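BepE protein (Bartonella henselae str. Houston-1, PDB 4YK3) is a VirB-translocated Bartonella effector, and its BID domain, the part described here, probably serves in recognition by the type IV secretion system. Local coordinates at residues 32-37 with 114-119; 39-44 with 110-115. All coordinates share one frame; numbering follows the deposited sequence.

Contact 1 (32-37 with 114-119)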
ATOM      1  N   PRO A  32      13.345  -4.754   0.804  1.00 55.73           N
ATOM      2  CA  PRO A  32      13.514  -3.298   0.846  1.00 54.91           C
ATOM      3  C   PRO A  32      12.427  -2.536   0.094  1.00 54.02           C
ATOM      4  O   PRO A  32      11.908  -1.564   0.632  1.00 53.71           O
ATOM      5  CB  PRO A  32      14.893  -3.079   0.197  1.00 54.88           C
ATOM      6  CG  PRO A  32      15.263  -4.390  -0.437  1.00 52.07           C
ATOM      7  CD  PRO A  32      14.570  -5.440   0.348  1.00 51.43           C
ATOM      8  N   LEU A  33      12.080  -2.966  -1.114  1.00 48.81           N
ATOM      9  CA  LEU A  33      11.038  -2.275  -1.858  1.00 48.94           C
ATOM     10  C   LEU A  33       9.675  -2.396  -1.167  1.00 44.61           C
ATOM     11  O   LEU A  33       8.889  -1.453  -1.149  1.00 42.83           O
ATOM     12  CB  LEU A  33      10.939  -2.816  -3.274  1.00 44.11           C
ATOM     13  CG  LEU A  33      12.196  -2.747  -4.126  1.00 57.35           C
ATOM     14  CD1 LEU A  33      11.914  -3.428  -5.446  1.00 52.23           C
ATOM     15  CD2 LEU A  33      12.601  -1.296  -4.336  1.00 66.20           C
ATOM     16  N   VAL A  34       9.393  -3.569  -0.616  1.00 49.70           N
ATOM     17  CA  VAL A  34       8.107  -3.808   0.022  1.00 46.65           C
ATOM     18  C   VAL A  34       7.971  -2.896   1.225  1.00 46.38           C
ATOM     19  O   VAL A  34       6.955  -2.221   1.390  1.00 49.91           O
ATOM     20  CB  VAL A  34       7.961  -5.288   0.403  1.00 47.02           C
ATOM     21  CG1 VAL A  34       6.770  -5.507   1.358  1.00 43.62           C
ATOM     22  CG2 VAL A  34       7.826  -6.118  -0.863  1.00 41.20           C
ATOM     23  N   GLN A  35       9.015  -2.849   2.045  1.00 45.47           N
ATOM     24  CA  GLN A  35       9.027  -1.971   3.207  1.00 45.33           C
ATOM     25  C   GLN A  35       8.890  -0.503   2.820  1.00 49.67           C
ATOM     26  O   GLN A  35       8.092   0.221   3.407  1.00 49.39           O
ATOM     27  CB  GLN A  35      10.307  -2.168   4.017  1.00 45.79           C
ATOM     28  CG  GLN A  35      10.240  -3.326   4.979  1.00 57.07           C
ATOM     29  CD  GLN A  35      11.453  -3.385   5.895  1.00 77.30           C
ATOM     30  OE1 GLN A  35      12.350  -2.543   5.811  1.00 82.51           O
ATOM     31  NE2 GLN A  35      11.486  -4.383   6.777  1.00 83.81           N
ATOM     32  N   ALA A  36       9.676  -0.072   1.837  1.00 51.61           N
ATOM     33  CA  ALA A  36       9.684   1.323   1.415  1.00 46.03           C
ATOM     34  C   ALA A  36       8.308   1.773   0.925  1.00 44.34           C
ATOM     35  O   ALA A  36       7.826   2.846   1.296  1.00 43.95           O
ATOM     36  CB  ALA A  36      10.735   1.535   0.326  1.00 44.87           C
ATOM     37  N   TYR A  37       7.671   0.955   0.093  1.00 42.62           N
ATOM     38  CA  TYR A  37       6.341   1.293  -0.406  1.00 37.62           C
ATOM     39  C   TYR A  37       5.283   1.245   0.696  1.00 40.13           C
ATOM     40  O   TYR A  37       4.370   2.060   0.712  1.00 38.68           O
ATOM     41  CB  TYR A  37       5.939   0.361  -1.551  1.00 35.32           C
ATOM     42  CG  TYR A  37       6.514   0.784  -2.888  1.00 40.25           C
ATOM     43  CD1 TYR A  37       6.204   2.018  -3.425  1.00 40.77           C
ATOM     44  CD2 TYR A  37       7.369  -0.045  -3.608  1.00 40.33           C
ATOM     45  CE1 TYR A  37       6.720   2.429  -4.631  1.00 40.18           C
ATOM     46  CE2 TYR A  37       7.887   0.360  -4.842  1.00 44.97           C
ATOM     47  CZ  TYR A  37       7.563   1.600  -5.337  1.00 40.27           C
ATOM     48  OH  TYR A  37       8.057   2.039  -6.540  1.00 47.28           O
ATOM     49  N   ASP A 114      -0.028   1.080  -5.818  1.00 38.80           N
ATOM     50  CA  ASP A 114       0.375   0.334  -7.001  1.00 45.46           C
ATOM     51  C   ASP A 114       1.799  -0.177  -6.848  1.00 41.45           C
ATOM     52  O   ASP A 114       2.087  -1.325  -7.157  1.00 50.21           O
ATOM     53  CB  ASP A 114       0.286   1.202  -8.257  1.00 47.98           C
ATOM     54  CG  ASP A 114      -1.125   1.362  -8.743  1.00 65.79           C
ATOM     55  OD1 ASP A 114      -2.042   1.278  -7.903  1.00 67.76           O
ATOM     56  OD2 ASP A 114      -1.321   1.584  -9.959  1.00 80.53           O
ATOM     57  N   GLY A 115       2.685   0.702  -6.394  1.00 37.69           N
ATOM     58  CA  GLY A 115       4.071   0.345  -6.135  1.00 40.63           C
ATOM     59  C   GLY A 115       4.190  -0.769  -5.102  1.00 40.06           C
ATOM     60  O   GLY A 115       4.928  -1.737  -5.313  1.00 39.96           O
ATOM     61  N   TYR A 116       3.450  -0.643  -3.998  1.00 35.72           N
ATOM     62  CA  TYR A 116       3.449  -1.679  -2.970  1.00 37.75           C
ATOM     63  C   TYR A 116       2.998  -3.040  -3.506  1.00 39.85           C
ATOM     64  O   TYR A 116       3.685  -4.049  -3.311  1.00 37.42           O
ATOM     65  CB  TYR A 116       2.541  -1.289  -1.788  1.00 31.84           C
ATOM     66  CG  TYR A 116       2.471  -2.384  -0.746  1.00 33.74           C
ATOM     67  CD1 TYR A 116       3.513  -2.574   0.168  1.00 37.14           C
ATOM     68  CD2 TYR A 116       1.389  -3.247  -0.691  1.00 37.28           C
ATOM     69  CE1 TYR A 116       3.459  -3.592   1.121  1.00 41.07           C
ATOM     70  CE2 TYR A 116       1.333  -4.279   0.247  1.00 36.72           C
ATOM     71  CZ  TYR A 116       2.363  -4.441   1.149  1.00 38.12           C
ATOM     72  OH  TYR A 116       2.292  -5.452   2.074  1.00 42.62           O
ATOM     73  N   THR A 117       1.835  -3.078  -4.153  1.00 38.17           N
ATOM     74  CA  THR A 117       1.254  -4.362  -4.538  1.00 40.05           C
ATOM     75  C   THR A 117       2.052  -4.997  -5.689  1.00 42.54           C
ATOM     76  O   THR A 117       2.198  -6.218  -5.752  1.00 46.76           O
ATOM     77  CB  THR A 117      -0.247  -4.227  -4.916  1.00 37.14           C
ATOM     78  OG1 THR A 117      -0.402  -3.274  -5.972  1.00 43.39           O
ATOM     79  CG2 THR A 117      -1.057  -3.765  -3.708  1.00 39.23           C
ATOM     80  N   SER A 118       2.593  -4.175  -6.582  1.00 37.73           N
ATOM     81  CA  SER A 118       3.478  -4.704  -7.621  1.00 43.38           C
ATOM     82  C   SER A 118       4.782  -5.238  -7.019  1.00 48.40           C
ATOM     83  O   SER A 118       5.292  -6.276  -7.449  1.00 54.58           O
ATOM     84  CB  SER A 118       3.788  -3.635  -8.664  1.00 49.46           C
ATOM     85  OG  SER A 118       2.593  -3.176  -9.267  1.00 59.65           O
ATOM     86  N   ALA A 119       5.322  -4.539  -6.023  1.00 42.86           N
ATOM     87  CA  ALA A 119       6.569  -4.989  -5.406  1.00 45.21           C
ATOM     88  C   ALA A 119       6.355  -6.313  -4.674  1.00 45.37           C
ATOM     89  O   ALA A 119       7.213  -7.193  -4.710  1.00 42.29           O
ATOM     90  CB  ALA A 119       7.110  -3.945  -4.464  1.00 36.64           C
TER
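Tyr37 lies against Gly115 and Tyr116 where helices 32-49 and 97-129 run antiparallel, their local axes 8.6 Å apart and 155° between their directions. Glycine suits the close spot: without a side chain at Gly115, the Tyr37 ring can lie flat on the backbone, with Gly115 CA 3.7 Å from the ring centroid, almost on its normal, a CH-pi contact. Gly115 O sits over the same ring, 3.4 Å from Tyr37 CD2. Tyr37 CG, anti to its carbonyl carbon (chi1 -82°), puts the ring there. Tyr37 CB rests on the Tyr116 backbone, 3.5 Å from Tyr116 CA. One turn on, the small methyl of Ala119 approaches obliquely, its CB 4.0 Å from Tyr37 CD2, and also touches Leu33 CB.

Tyr116 offers its edge: Val34 O lies in the ring plane, 3.7 Å from Tyr116 CD1, and Val34 CG1 packs on Tyr116 CE1 at 3.8 Å. The Tyr116 hydroxyl bonds Met59 O in helix 56-64, whose Leu63 touches both side chains. Adhesion thus rests on van der Waals and CH-pi contact, with one tyrosine ring laid on glycine, the other set edge-on to Val34, and the polar end of Tyr116 satisfied by a third helix.

Contact 2 (39-44 with 110-115)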
ATOM      1  N   GLN A  39       5.708   1.950   3.888  1.00 36.48           N
ATOM      2  CA  GLN A  39       5.865   3.238   4.554  1.00 37.54           C
ATOM      3  C   GLN A  39       5.302   4.400   3.738  1.00 45.41           C
ATOM      4  O   GLN A  39       4.745   5.351   4.296  1.00 45.76           O
ATOM      5  CB  GLN A  39       7.329   3.501   4.869  1.00 42.17           C
ATOM      6  CG  GLN A  39       7.874   2.618   5.974  1.00 56.18           C
ATOM      7  CD  GLN A  39       7.102   2.783   7.271  1.00 64.42           C
ATOM      8  OE1 GLN A  39       7.234   3.795   7.963  1.00 65.14           O
ATOM      9  NE2 GLN A  39       6.292   1.784   7.610  1.00 66.26           N
ATOM     10  N   GLU A  40       5.443   4.313   2.420  1.00 41.29           N
ATOM     11  CA  GLU A  40       4.921   5.335   1.515  1.00 41.16           C
ATOM     12  C   GLU A  40       3.393   5.381   1.534  1.00 38.23           C
ATOM     13  O   GLU A  40       2.783   6.452   1.586  1.00 36.44           O
ATOM     14  CB  GLU A  40       5.412   5.069   0.091  1.00 44.94           C
ATOM     15  CG  GLU A  40       5.300   6.249  -0.823  1.00 57.75           C
ATOM     16  CD  GLU A  40       6.371   7.281  -0.558  1.00 59.32           C
ATOM     17  OE1 GLU A  40       7.398   6.906   0.037  1.00 56.92           O
ATOM     18  OE2 GLU A  40       6.175   8.456  -0.944  1.00 58.36           O
ATOM     19  N   VAL A  41       2.779   4.203   1.461  1.00 35.42           N
ATOM     20  CA  VAL A  41       1.335   4.091   1.559  1.00 35.04           C
ATOM     21  C   VAL A  41       0.850   4.716   2.872  1.00 38.81           C
ATOM     22  O   VAL A  41      -0.123   5.456   2.866  1.00 38.57           O
ATOM     23  CB  VAL A  41       0.893   2.616   1.432  1.00 36.63           C
ATOM     24  CG1 VAL A  41      -0.579   2.441   1.825  1.00 33.11           C
ATOM     25  CG2 VAL A  41       1.125   2.121   0.003  1.00 31.34           C
ATOM     26  N   MET A  42       1.526   4.434   3.988  1.00 33.62           N
ATOM     27  CA  MET A  42       1.050   4.956   5.271  1.00 42.90           C
ATOM     28  C   MET A  42       1.135   6.475   5.309  1.00 48.71           C
ATOM     29  O   MET A  42       0.264   7.140   5.881  1.00 40.58           O
ATOM     30  CB  MET A  42       1.840   4.372   6.444  1.00 40.79           C
ATOM     31  CG  MET A  42       1.670   2.873   6.604  1.00 49.69           C
ATOM     32  SD  MET A  42       2.655   2.205   7.950  1.00 56.55           S
ATOM     33  CE  MET A  42       2.013   3.129   9.351  1.00 56.76           C
ATOM     34  N   HIS A  43       2.198   7.021   4.726  1.00 41.61           N
ATOM     35  CA  HIS A  43       2.354   8.468   4.684  1.00 42.43           C
ATOM     36  C   HIS A  43       1.168   9.106   3.960  1.00 42.39           C
ATOM     37  O   HIS A  43       0.551  10.044   4.448  1.00 41.33           O
ATOM     38  CB  HIS A  43       3.660   8.857   3.992  1.00 42.64           C
ATOM     39  CG  HIS A  43       3.778  10.323   3.717  1.00 44.46           C
ATOM     40  ND1 HIS A  43       4.159  11.233   4.679  1.00 56.78           N
ATOM     41  CD2 HIS A  43       3.553  11.039   2.591  1.00 46.39           C
ATOM     42  CE1 HIS A  43       4.172  12.445   4.156  1.00 57.33           C
ATOM     43  NE2 HIS A  43       3.810  12.356   2.890  1.00 52.31           N
ATOM     44  N   TRP A  44       0.843   8.583   2.791  1.00 37.45           N
ATOM     45  CA  TRP A  44      -0.206   9.189   2.006  1.00 39.32           C
ATOM     46  C   TRP A  44      -1.594   8.861   2.571  1.00 38.52           C
ATOM     47  O   TRP A  44      -2.531   9.630   2.346  1.00 37.86           O
ATOM     48  CB  TRP A  44      -0.077   8.781   0.527  1.00 29.41           C
ATOM     49  CG  TRP A  44       1.157   9.389  -0.107  1.00 38.95           C
ATOM     50  CD1 TRP A  44       2.281   8.720  -0.499  1.00 34.60           C
ATOM     51  CD2 TRP A  44       1.418  10.785  -0.363  1.00 38.76           C
ATOM     52  NE1 TRP A  44       3.203   9.594  -0.986  1.00 38.79           N
ATOM     53  CE2 TRP A  44       2.711  10.868  -0.917  1.00 40.95           C
ATOM     54  CE3 TRP A  44       0.685  11.962  -0.179  1.00 41.03           C
ATOM     55  CZ2 TRP A  44       3.296  12.087  -1.299  1.00 36.27           C
ATOM     56  CZ3 TRP A  44       1.260  13.169  -0.550  1.00 42.60           C
ATOM     57  CH2 TRP A  44       2.549  13.222  -1.114  1.00 44.89           C
ATOM     58  N   CYS A 110      -2.426   6.446  -4.677  1.00 28.63           N
ATOM     59  CA  CYS A 110      -2.658   5.394  -5.665  1.00 36.96           C
ATOM     60  C   CYS A 110      -1.348   4.838  -6.262  1.00 39.96           C
ATOM     61  O   CYS A 110      -1.192   3.625  -6.393  1.00 36.09           O
ATOM     62  CB  CYS A 110      -3.563   5.921  -6.777  1.00 37.88           C
ATOM     63  SG  CYS A 110      -5.197   6.347  -6.136  1.00 40.90           S
ATOM     64  N   GLN A 111      -0.420   5.727  -6.597  1.00 35.36           N
ATOM     65  CA  GLN A 111       0.912   5.333  -7.056  1.00 39.24           C
ATOM     66  C   GLN A 111       1.647   4.513  -6.010  1.00 40.27           C
ATOM     67  O   GLN A 111       2.220   3.490  -6.327  1.00 39.93           O
ATOM     68  CB  GLN A 111       1.775   6.546  -7.386  1.00 45.25           C
ATOM     69  CG  GLN A 111       1.331   7.397  -8.539  1.00 66.00           C
ATOM     70  CD  GLN A 111       2.361   8.470  -8.857  1.00 77.21           C
ATOM     71  OE1 GLN A 111       2.027   9.644  -9.001  1.00 86.81           O
ATOM     72  NE2 GLN A 111       3.625   8.069  -8.940  1.00 78.25           N
ATOM     73  N   ALA A 112       1.659   4.991  -4.769  1.00 39.47           N
ATOM     74  CA  ALA A 112       2.366   4.302  -3.702  1.00 37.59           C
ATOM     75  C   ALA A 112       1.797   2.906  -3.515  1.00 37.02           C
ATOM     76  O   ALA A 112       2.539   1.948  -3.323  1.00 36.20           O
ATOM     77  CB  ALA A 112       2.285   5.082  -2.423  1.00 35.97           C
ATOM     78  N   LEU A 113       0.478   2.794  -3.627  1.00 37.11           N
ATOM     79  CA  LEU A 113      -0.213   1.524  -3.442  1.00 33.78           C
ATOM     80  C   LEU A 113       0.017   0.556  -4.595  1.00 35.92           C
ATOM     81  O   LEU A 113       0.207  -0.643  -4.376  1.00 41.33           O
ATOM     82  CB  LEU A 113      -1.708   1.767  -3.260  1.00 32.82           C
ATOM     83  CG  LEU A 113      -2.542   0.592  -2.749  1.00 39.96           C
ATOM     84  CD1 LEU A 113      -2.010   0.063  -1.434  1.00 37.50           C
ATOM     85  CD2 LEU A 113      -3.985   1.061  -2.563  1.00 41.33           C
ATOM     86  N   ASP A 114      -0.028   1.080  -5.818  1.00 38.80           N
ATOM     87  CA  ASP A 114       0.375   0.334  -7.001  1.00 45.46           C
ATOM     88  C   ASP A 114       1.799  -0.177  -6.848  1.00 41.45           C
ATOM     89  O   ASP A 114       2.087  -1.325  -7.157  1.00 50.21           O
ATOM     90  CB  ASP A 114       0.286   1.202  -8.257  1.00 47.98           C
ATOM     91  CG  ASP A 114      -1.125   1.362  -8.743  1.00 65.79           C
ATOM     92  OD1 ASP A 114      -2.042   1.278  -7.903  1.00 67.76           O
ATOM     93  OD2 ASP A 114      -1.321   1.584  -9.959  1.00 80.53           O
ATOM     94  N   GLY A 115       2.685   0.702  -6.394  1.00 37.69           N
ATOM     95  CA  GLY A 115       4.071   0.345  -6.135  1.00 40.63           C
ATOM     96  C   GLY A 115       4.190  -0.769  -5.102  1.00 40.06           C
ATOM     97  O   GLY A 115       4.928  -1.737  -5.313  1.00 39.96           O
TER
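The indole of Trp44 meets Ala112 obliquely, Trp44 CD1 standing 4.1 Å from Ala112 CB, while one of its faces is taken up by His43. His43 CD2 lies 3.6 Å above the middle of that face of the Trp44 ring, the imidazole presenting its edge, and Glu40 CG lies in the ring plane at the edge; the ring of His108, from helix 97-129, stacks with the indole. This is an antiparallel helix pair within the four-helix bundle of the BID domain, with axes 8.5 Å apart locally.

Alanine is apt here because Ala112 CB points toward helix 32-49 where the backbones are close, the CA atoms of Val41 and Ala112 being 5.4 Å apart. Around Ala112 CB gather Glu40 CG, at 3.6 Å, and Val41 CG2. The same valine branch rests on Ala112 O and reaches Leu113 CD1 at 4.0 Å; a branched, wholly apolar side chain suits this buried seam, where Val41 also touches Met59 and Leu113 reaches Leu72 and Val76 of helix 69-78.

Glu40 lends only its aliphatic part to the interface. A bend at chi2 (76°) swings the carboxylate away from helix 97-129, and the Trp44 indole, one turn on, folds back so that Trp44 NE1 donates to Glu40 OE2 over 3.2 Å, meeting the oxygen on its anti side, 28° out of the carboxylate plane.

Overall arrangement
Both contacts join helix 32-49 to helix 97-129, one after the other along a single antiparallel interface, with centres 8 Å apart. They touch where Tyr37 CD1 meets Ala112 O and Tyr116 CB meets Val41 CG2, so the packing is continuous. Contact 2 is the more buried and lies nearer the centre of the chain; contact 1 buries more surface but is partly open, with Leu33 exposed. Contact 1 rests on tyrosines against small residues and Val34, contact 2 on aliphatic groups and Trp44 CD1 round the Ala112 methyl. Both are touched by helix 56-64, and contact 2 by helix 69-78 as well; these four helices probably make up the bundle.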